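Long-range contact in putative enoyl-CoA hydratase/isomerase (Bordetella parapertussis, PDB 3ISA), which probably acts on acyl-CoA thioesters as a hydratase or isomerase of the crotonase family, its exact substrate being unknown: residues Ser97-Asn109 with Gln183-Ala197. Sequence-based numbering, arbitrary orientation. Where two conformers were deposited one is given.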
ATOM      1  N   SER D  97       1.294 -19.748   8.843  1.00 16.48           N
ATOM      2  CA  SER D  97       0.751 -21.114   8.757  1.00 15.10           C
ATOM      3  C   SER D  97      -0.796 -21.106   8.760  1.00 15.11           C
ATOM      4  O   SER D  97      -1.406 -20.392   9.555  1.00 18.80           O
ATOM      5  CB  SER D  97       1.251 -21.964   9.915  1.00 19.64           C
ATOM      6  OG  SER D  97       0.839 -23.320   9.788  1.00 21.71           O
ATOM      7  N   PRO D  98      -1.414 -21.918   7.890  1.00 19.27           N
ATOM      8  CA  PRO D  98      -2.854 -22.212   7.995  1.00 20.13           C
ATOM      9  C   PRO D  98      -3.187 -23.023   9.251  1.00 19.16           C
ATOM     10  O   PRO D  98      -4.351 -23.063   9.660  1.00 20.32           O
ATOM     11  CB  PRO D  98      -3.135 -23.052   6.741  1.00 25.05           C
ATOM     12  CG  PRO D  98      -1.962 -22.788   5.816  1.00 31.94           C
ATOM     13  CD  PRO D  98      -0.798 -22.594   6.733  1.00 23.11           C
ATOM     14  N   SER D  99      -2.197 -23.707   9.825  1.00 20.00           N
ATOM     15  CA  SER D  99      -2.396 -24.404  11.108  1.00 19.33           C
ATOM     16  C   SER D  99      -2.364 -23.389  12.239  1.00 21.90           C
ATOM     17  O   SER D  99      -1.662 -22.386  12.150  1.00 17.72           O
ATOM     18  CB  SER D  99      -1.275 -25.402  11.373  1.00 22.14           C
ATOM     19  OG  SER D  99      -1.094 -26.320  10.304  1.00 21.34           O
ATOM     20  N   LEU D 100      -3.094 -23.659  13.320  1.00 19.20           N
ATOM     21  CA  LEU D 100      -2.815 -22.970  14.586  1.00 17.07           C
ATOM     22  C   LEU D 100      -1.405 -23.410  15.016  1.00 21.85           C
ATOM     23  O   LEU D 100      -1.000 -24.555  14.768  1.00 20.00           O
ATOM     24  CB  LEU D 100      -3.825 -23.357  15.663  1.00 17.41           C
ATOM     25  CG  LEU D 100      -3.640 -22.732  17.058  1.00 20.21           C
ATOM     26  CD1 LEU D 100      -3.671 -21.173  16.954  1.00 23.34           C
ATOM     27  CD2 LEU D 100      -4.693 -23.235  18.019  1.00 20.23           C
ATOM     28  N   THR D 101      -0.652 -22.506  15.634  1.00 16.98           N
ATOM     29  CA  THR D 101       0.705 -22.838  16.093  1.00 14.79           C
ATOM     30  C   THR D 101       0.852 -22.508  17.571  1.00 21.09           C
ATOM     31  O   THR D 101       0.345 -21.476  18.038  1.00 19.00           O
ATOM     32  CB  THR D 101       1.760 -22.090  15.271  1.00 19.63           C
ATOM     33  OG1 THR D 101       1.491 -20.678  15.339  1.00 17.36           O
ATOM     34  CG2 THR D 101       1.695 -22.564  13.783  1.00 13.32           C
ATOM     35  N   LEU D 102       1.539 -23.396  18.290  1.00 20.12           N
ATOM     36  CA  LEU D 102       1.746 -23.284  19.724  1.00 17.81           C
ATOM     37  C   LEU D 102       3.220 -23.514  20.046  1.00 19.04           C
ATOM     38  O   LEU D 102       3.814 -24.519  19.637  1.00 18.74           O
ATOM     39  CB  LEU D 102       0.859 -24.302  20.476  1.00 13.59           C
ATOM     40  CG  LEU D 102       1.121 -24.596  21.972  1.00 19.71           C
ATOM     41  CD1 LEU D 102       0.866 -23.369  22.804  1.00 22.56           C
ATOM     42  CD2 LEU D 102       0.243 -25.729  22.481  1.00 22.64           C
ATOM     43  N   ALA D 103       3.809 -22.606  20.807  1.00 17.15           N
ATOM     44  CA  ALA D 103       5.190 -22.780  21.221  1.00 15.28           C
ATOM     45  C   ALA D 103       5.262 -22.824  22.743  1.00 19.44           C
ATOM     46  O   ALA D 103       4.525 -22.116  23.422  1.00 22.39           O
ATOM     47  CB  ALA D 103       6.057 -21.682  20.676  1.00 18.05           C
ATOM     48  N   LEU D 104       6.165 -23.651  23.252  1.00 17.05           N
ATOM     49  CA  LEU D 104       6.306 -23.873  24.678  1.00 19.71           C
ATOM     50  C   LEU D 104       7.782 -23.756  25.021  1.00 22.17           C
ATOM     51  O   LEU D 104       8.582 -24.625  24.652  1.00 21.76           O
ATOM     52  CB  LEU D 104       5.773 -25.262  25.046  1.00 23.38           C
ATOM     53  CG  LEU D 104       4.292 -25.554  24.776  1.00 18.44           C
ATOM     54  CD1 LEU D 104       4.045 -27.067  24.780  1.00 25.84           C
ATOM     55  CD2 LEU D 104       3.375 -24.838  25.756  1.00 22.81           C
ATOM     56  N   ALA D 105       8.147 -22.647  25.668  1.00 22.14           N
ATOM     57  CA  ALA D 105       9.553 -22.326  25.920  1.00 23.06           C
ATOM     58  C   ALA D 105       9.913 -22.532  27.379  1.00 25.58           C
ATOM     59  O   ALA D 105       9.076 -22.349  28.264  1.00 22.97           O
ATOM     60  CB  ALA D 105       9.862 -20.897  25.544  1.00 27.32           C
ATOM     61  N   HIS D 106      11.167 -22.905  27.602  1.00 25.40           N
ATOM     62  CA  HIS D 106      11.728 -23.011  28.932  1.00 26.71           C
ATOM     63  C   HIS D 106      13.198 -22.668  28.816  1.00 27.47           C
ATOM     64  O   HIS D 106      13.715 -22.572  27.701  1.00 25.04           O
ATOM     65  CB  HIS D 106      11.468 -24.401  29.557  1.00 27.92           C
ATOM     66  CG  HIS D 106      12.157 -25.543  28.864  1.00 24.15           C
ATOM     67  ND1 HIS D 106      11.834 -25.951  27.589  1.00 28.76           N
ATOM     68  CD2 HIS D 106      13.120 -26.391  29.297  1.00 23.32           C
ATOM     69  CE1 HIS D 106      12.592 -26.981  27.254  1.00 25.41           C
ATOM     70  NE2 HIS D 106      13.383 -27.266  28.271  1.00 26.48           N
ATOM     71  N   GLY D 107      13.859 -22.418  29.948  1.00 23.45           N
ATOM     72  CA  GLY D 107      15.289 -22.143  29.948  1.00 24.71           C
ATOM     73  C   GLY D 107      15.655 -20.840  29.243  1.00 24.67           C
ATOM     74  O   GLY D 107      14.791 -19.970  29.019  1.00 24.35           O
ATOM     75  N   ARG D 108      16.931 -20.738  28.877  1.00 29.93           N
ATOM     76  CA  ARG D 108      17.492 -19.537  28.265  0.50 28.33           C
ATOM     77  C   ARG D 108      17.469 -19.633  26.738  1.00 22.92           C
ATOM     78  O   ARG D 108      18.091 -20.526  26.149  1.00 21.50           O
ATOM     79  CB  ARG D 108      18.921 -19.314  28.762  0.50 30.20           C
ATOM     80  CG  ARG D 108      19.032 -19.121  30.283  0.50 36.70           C
ATOM     81  CD  ARG D 108      20.486 -19.142  30.754  0.50 36.90           C
ATOM     82  NE  ARG D 108      21.280 -18.095  30.113  0.50 51.65           N
ATOM     83  CZ  ARG D 108      22.523 -17.764  30.454  0.50 54.91           C
ATOM     84  NH1 ARG D 108      23.142 -18.390  31.448  0.50 59.83           N
ATOM     85  NH2 ARG D 108      23.146 -16.795  29.798  0.50 52.73           N
ATOM     86  N   ASN D 109      16.762 -18.708  26.112  1.00 24.95           N
ATOM     87  CA  ASN D 109      16.536 -18.744  24.673  1.00 18.94           C
ATOM     88  C   ASN D 109      17.058 -17.501  23.979  1.00 23.32           C
ATOM     89  O   ASN D 109      16.967 -16.397  24.524  1.00 19.51           O
ATOM     90  CB  ASN D 109      15.055 -18.958  24.424  1.00 15.60           C
ATOM     91  CG  ASN D 109      14.520 -20.172  25.204  1.00 16.71           C
ATOM     92  OD1 ASN D 109      14.855 -21.321  24.885  1.00 20.67           O
ATOM     93  ND2 ASN D 109      13.743 -19.917  26.255  1.00 21.64           N
ATOM     94  N   GLN D 183       5.951 -26.965  33.075  1.00 30.13           N
ATOM     95  CA  GLN D 183       5.932 -28.058  32.084  1.00 32.76           C
ATOM     96  C   GLN D 183       4.845 -29.109  32.320  1.00 35.22           C
ATOM     97  O   GLN D 183       4.321 -29.684  31.362  1.00 32.88           O
ATOM     98  CB  GLN D 183       7.303 -28.707  31.972  1.00 29.41           C
ATOM     99  CG  GLN D 183       8.347 -27.757  31.381  1.00 36.37           C
ATOM    100  CD  GLN D 183       9.642 -28.447  31.008  1.00 39.07           C
ATOM    101  OE1 GLN D 183       9.643 -29.469  30.321  1.00 47.63           O
ATOM    102  NE2 GLN D 183      10.759 -27.880  31.447  1.00 43.82           N
ATOM    103  N   ALA D 184       4.482 -29.321  33.590  1.00 33.96           N
ATOM    104  CA  ALA D 184       3.402 -30.245  33.959  1.00 35.85           C
ATOM    105  C   ALA D 184       2.020 -29.850  33.403  1.00 35.17           C
ATOM    106  O   ALA D 184       1.165 -30.716  33.196  1.00 34.90           O
ATOM    107  CB  ALA D 184       3.344 -30.423  35.487  1.00 41.30           C
ATOM    108  N   GLN D 185       1.818 -28.552  33.157  1.00 34.53           N
ATOM    109  CA  GLN D 185       0.577 -28.019  32.570  1.00 32.27           C
ATOM    110  C   GLN D 185       0.567 -28.018  31.038  1.00 27.90           C
ATOM    111  O   GLN D 185      -0.461 -27.752  30.416  1.00 30.11           O
ATOM    112  CB  GLN D 185       0.322 -26.594  33.075  1.00 34.76           C
ATOM    113  CG  GLN D 185      -0.436 -26.504  34.413  1.00 47.48           C
ATOM    114  CD  GLN D 185       0.317 -27.132  35.585  1.00 54.69           C
ATOM    115  OE1 GLN D 185       1.269 -26.553  36.116  1.00 56.20           O
ATOM    116  NE2 GLN D 185      -0.112 -28.327  35.989  1.00 56.83           N
ATOM    117  N   TRP D 186       1.715 -28.306  30.436  1.00 28.11           N
ATOM    118  CA  TRP D 186       1.845 -28.271  28.970  1.00 26.61           C
ATOM    119  C   TRP D 186       0.934 -29.268  28.209  1.00 29.52           C
ATOM    120  O   TRP D 186       0.290 -28.850  27.233  1.00 28.97           O
ATOM    121  CB  TRP D 186       3.317 -28.354  28.544  1.00 23.60           C
ATOM    122  CG  TRP D 186       4.136 -27.113  28.870  1.00 27.36           C
ATOM    123  CD1 TRP D 186       3.723 -26.003  29.556  1.00 24.67           C
ATOM    124  CD2 TRP D 186       5.509 -26.874  28.519  1.00 24.95           C
ATOM    125  NE1 TRP D 186       4.746 -25.086  29.639  1.00 28.36           N
ATOM    126  CE2 TRP D 186       5.855 -25.601  29.018  1.00 21.72           C
ATOM    127  CE3 TRP D 186       6.490 -27.625  27.838  1.00 19.04           C
ATOM    128  CZ2 TRP D 186       7.131 -25.051  28.855  1.00 22.21           C
ATOM    129  CZ3 TRP D 186       7.758 -27.077  27.675  1.00 24.30           C
ATOM    130  CH2 TRP D 186       8.065 -25.799  28.181  1.00 28.34           C
ATOM    131  N   PRO D 187       0.846 -30.562  28.646  1.00 31.49           N
ATOM    132  CA  PRO D 187      -0.125 -31.438  27.963  1.00 31.64           C
ATOM    133  C   PRO D 187      -1.563 -30.902  27.883  1.00 28.14           C
ATOM    134  O   PRO D 187      -2.182 -31.005  26.821  1.00 26.90           O
ATOM    135  CB  PRO D 187      -0.057 -32.745  28.780  1.00 32.79           C
ATOM    136  CG  PRO D 187       1.350 -32.770  29.271  1.00 30.85           C
ATOM    137  CD  PRO D 187       1.595 -31.327  29.673  1.00 32.92           C
ATOM    138  N   ALA D 188      -2.072 -30.317  28.971  1.00 25.99           N
ATOM    139  CA  ALA D 188      -3.409 -29.717  28.977  1.00 29.20           C
ATOM    140  C   ALA D 188      -3.533 -28.516  28.018  1.00 27.10           C
ATOM    141  O   ALA D 188      -4.576 -28.336  27.360  1.00 27.02           O
ATOM    142  CB  ALA D 188      -3.824 -29.324  30.392  1.00 29.22           C
ATOM    143  N   LEU D 189      -2.473 -27.713  27.935  1.00 28.23           N
ATOM    144  CA  LEU D 189      -2.433 -26.581  26.996  1.00 28.73           C
ATOM    145  C   LEU D 189      -2.472 -27.062  25.548  1.00 25.75           C
ATOM    146  O   LEU D 189      -3.124 -26.450  24.696  1.00 24.57           O
ATOM    147  CB  LEU D 189      -1.198 -25.707  27.241  1.00 29.02           C
ATOM    148  CG  LEU D 189      -1.152 -24.886  28.533  1.00 36.16           C
ATOM    149  CD1 LEU D 189       0.204 -24.180  28.635  1.00 31.82           C
ATOM    150  CD2 LEU D 189      -2.300 -23.889  28.614  1.00 33.21           C
ATOM    151  N   ILE D 190      -1.789 -28.172  25.282  1.00 25.89           N
ATOM    152  CA  ILE D 190      -1.775 -28.760  23.939  1.00 26.36           C
ATOM    153  C   ILE D 190      -3.171 -29.249  23.559  1.00 25.69           C
ATOM    154  O   ILE D 190      -3.668 -28.960  22.455  1.00 26.38           O
ATOM    155  CB  ILE D 190      -0.722 -29.888  23.816  1.00 25.46           C
ATOM    156  CG1 ILE D 190       0.678 -29.283  23.946  1.00 26.15           C
ATOM    157  CG2 ILE D 190      -0.878 -30.639  22.465  1.00 19.26           C
ATOM    158  CD1 ILE D 190       1.807 -30.302  24.112  1.00 26.95           C
ATOM    159  N   ASP D 191      -3.816 -29.954  24.490  1.00 26.49           N
ATOM    160  CA  ASP D 191      -5.186 -30.416  24.286  1.00 26.94           C
ATOM    161  C   ASP D 191      -6.139 -29.249  24.018  1.00 24.98           C
ATOM    162  O   ASP D 191      -6.980 -29.338  23.116  1.00 25.69           O
ATOM    163  CB  ASP D 191      -5.672 -31.238  25.491  1.00 32.54           C
ATOM    164  CG  ASP D 191      -5.021 -32.629  25.578  1.00 40.01           C
ATOM    165  OD1 ASP D 191      -4.449 -33.120  24.579  1.00 36.58           O
ATOM    166  OD2 ASP D 191      -5.095 -33.242  26.666  1.00 43.99           O
ATOM    167  N   ALA D 192      -5.995 -28.156  24.775  1.00 23.56           N
ATOM    168  CA  ALA D 192      -6.841 -26.976  24.581  1.00 26.47           C
ATOM    169  C   ALA D 192      -6.599 -26.343  23.204  1.00 22.39           C
ATOM    170  O   ALA D 192      -7.551 -25.952  22.513  1.00 24.14           O
ATOM    171  CB  ALA D 192      -6.613 -25.949  25.694  1.00 27.15           C
ATOM    172  N   ALA D 193      -5.322 -26.238  22.837  1.00 23.99           N
ATOM    173  CA  ALA D 193      -4.919 -25.745  21.511  1.00 21.97           C
ATOM    174  C   ALA D 193      -5.461 -26.628  20.394  1.00 21.54           C
ATOM    175  O   ALA D 193      -5.963 -26.117  19.396  1.00 19.82           O
ATOM    176  CB  ALA D 193      -3.404 -25.601  21.420  1.00 20.95           C
ATOM    177  N   ALA D 194      -5.398 -27.946  20.583  1.00 20.85           N
ATOM    178  CA  ALA D 194      -5.927 -28.899  19.597  1.00 21.76           C
ATOM    179  C   ALA D 194      -7.438 -28.723  19.380  1.00 21.58           C
ATOM    180  O   ALA D 194      -7.904 -28.694  18.244  1.00 22.40           O
ATOM    181  CB  ALA D 194      -5.584 -30.340  20.011  1.00 22.51           C
ATOM    182  N   GLU D 195      -8.178 -28.546  20.473  1.00 21.98           N
ATOM    183  CA  GLU D 195      -9.614 -28.268  20.438  1.00 29.75           C
ATOM    184  C   GLU D 195      -9.944 -26.957  19.699  1.00 22.88           C
ATOM    185  O   GLU D 195     -10.841 -26.925  18.851  1.00 26.14           O
ATOM    186  CB  GLU D 195     -10.157 -28.221  21.866  1.00 26.19           C
ATOM    187  CG  GLU D 195     -11.675 -28.362  21.953  1.00 46.50           C
ATOM    188  CD  GLU D 195     -12.199 -28.236  23.381  1.00 52.25           C
ATOM    189  OE1 GLU D 195     -11.527 -28.729  24.320  1.00 74.33           O
ATOM    190  OE2 GLU D 195     -13.289 -27.647  23.561  1.00 73.75           O
ATOM    191  N   ALA D 196      -9.198 -25.895  20.008  1.00 22.80           N
ATOM    192  CA  ALA D 196      -9.370 -24.589  19.331  1.00 22.21           C
ATOM    193  C   ALA D 196      -9.050 -24.688  17.835  1.00 18.78           C
ATOM    194  O   ALA D 196      -9.786 -24.154  17.008  1.00 23.35           O
ATOM    195  CB  ALA D 196      -8.492 -23.531  19.989  1.00 24.95           C
ATOM    196  N   ALA D 197      -7.969 -25.398  17.498  1.00 19.39           N
ATOM    197  CA  ALA D 197      -7.525 -25.540  16.107  1.00 22.56           C
ATOM    198  C   ALA D 197      -8.577 -26.234  15.263  1.00 23.21           C
ATOM    199  O   ALA D 197      -8.902 -25.774  14.170  1.00 20.91           O
ATOM    200  CB  ALA D 197      -6.201 -26.302  16.036  1.00 20.03           C
TER
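L104 and W186 carry the aromatic part of this strand–helix interface. CB of L104 stands 3.6 Å from the centroid of the W186 six-membered ring, almost on its normal, in a CH-pi contact, while CD2 reaches over the five-membered ring. With CG anti to its carbonyl carbon (chi1 -61°), the leucine runs along one face of the indole, in the opposite sense to the tryptophan side chain; CA of Q183 sits over the rim of the opposite face. H106 ND1 and A105 O sit at the indole edge, the carbonyl oxygen 3.4 Å from CZ2, and NE1 is held by A181 O. Within the crotonase-like fold, built on repeated beta-beta-alpha units, this contact lays helix 186-197 on strand 100-105 of the six-stranded sheet, nearly antiparallel (167°), their axes 9.0 Å apart. Alternate strand residues supply the aliphatic contacts. CD2 of L102 touches A193 CB at 3.8 Å and I190 CG1, and L100 CB meets A197 CB where the backbones draw close. L100 also packs on L157 of a second subunit. At the other end of the strand the Q183 amide is tilted over one face of the H106 imidazole, the two planes 47° apart, with NE2 nearest CD2; G60 O hydrogen-bonds H106 NE2.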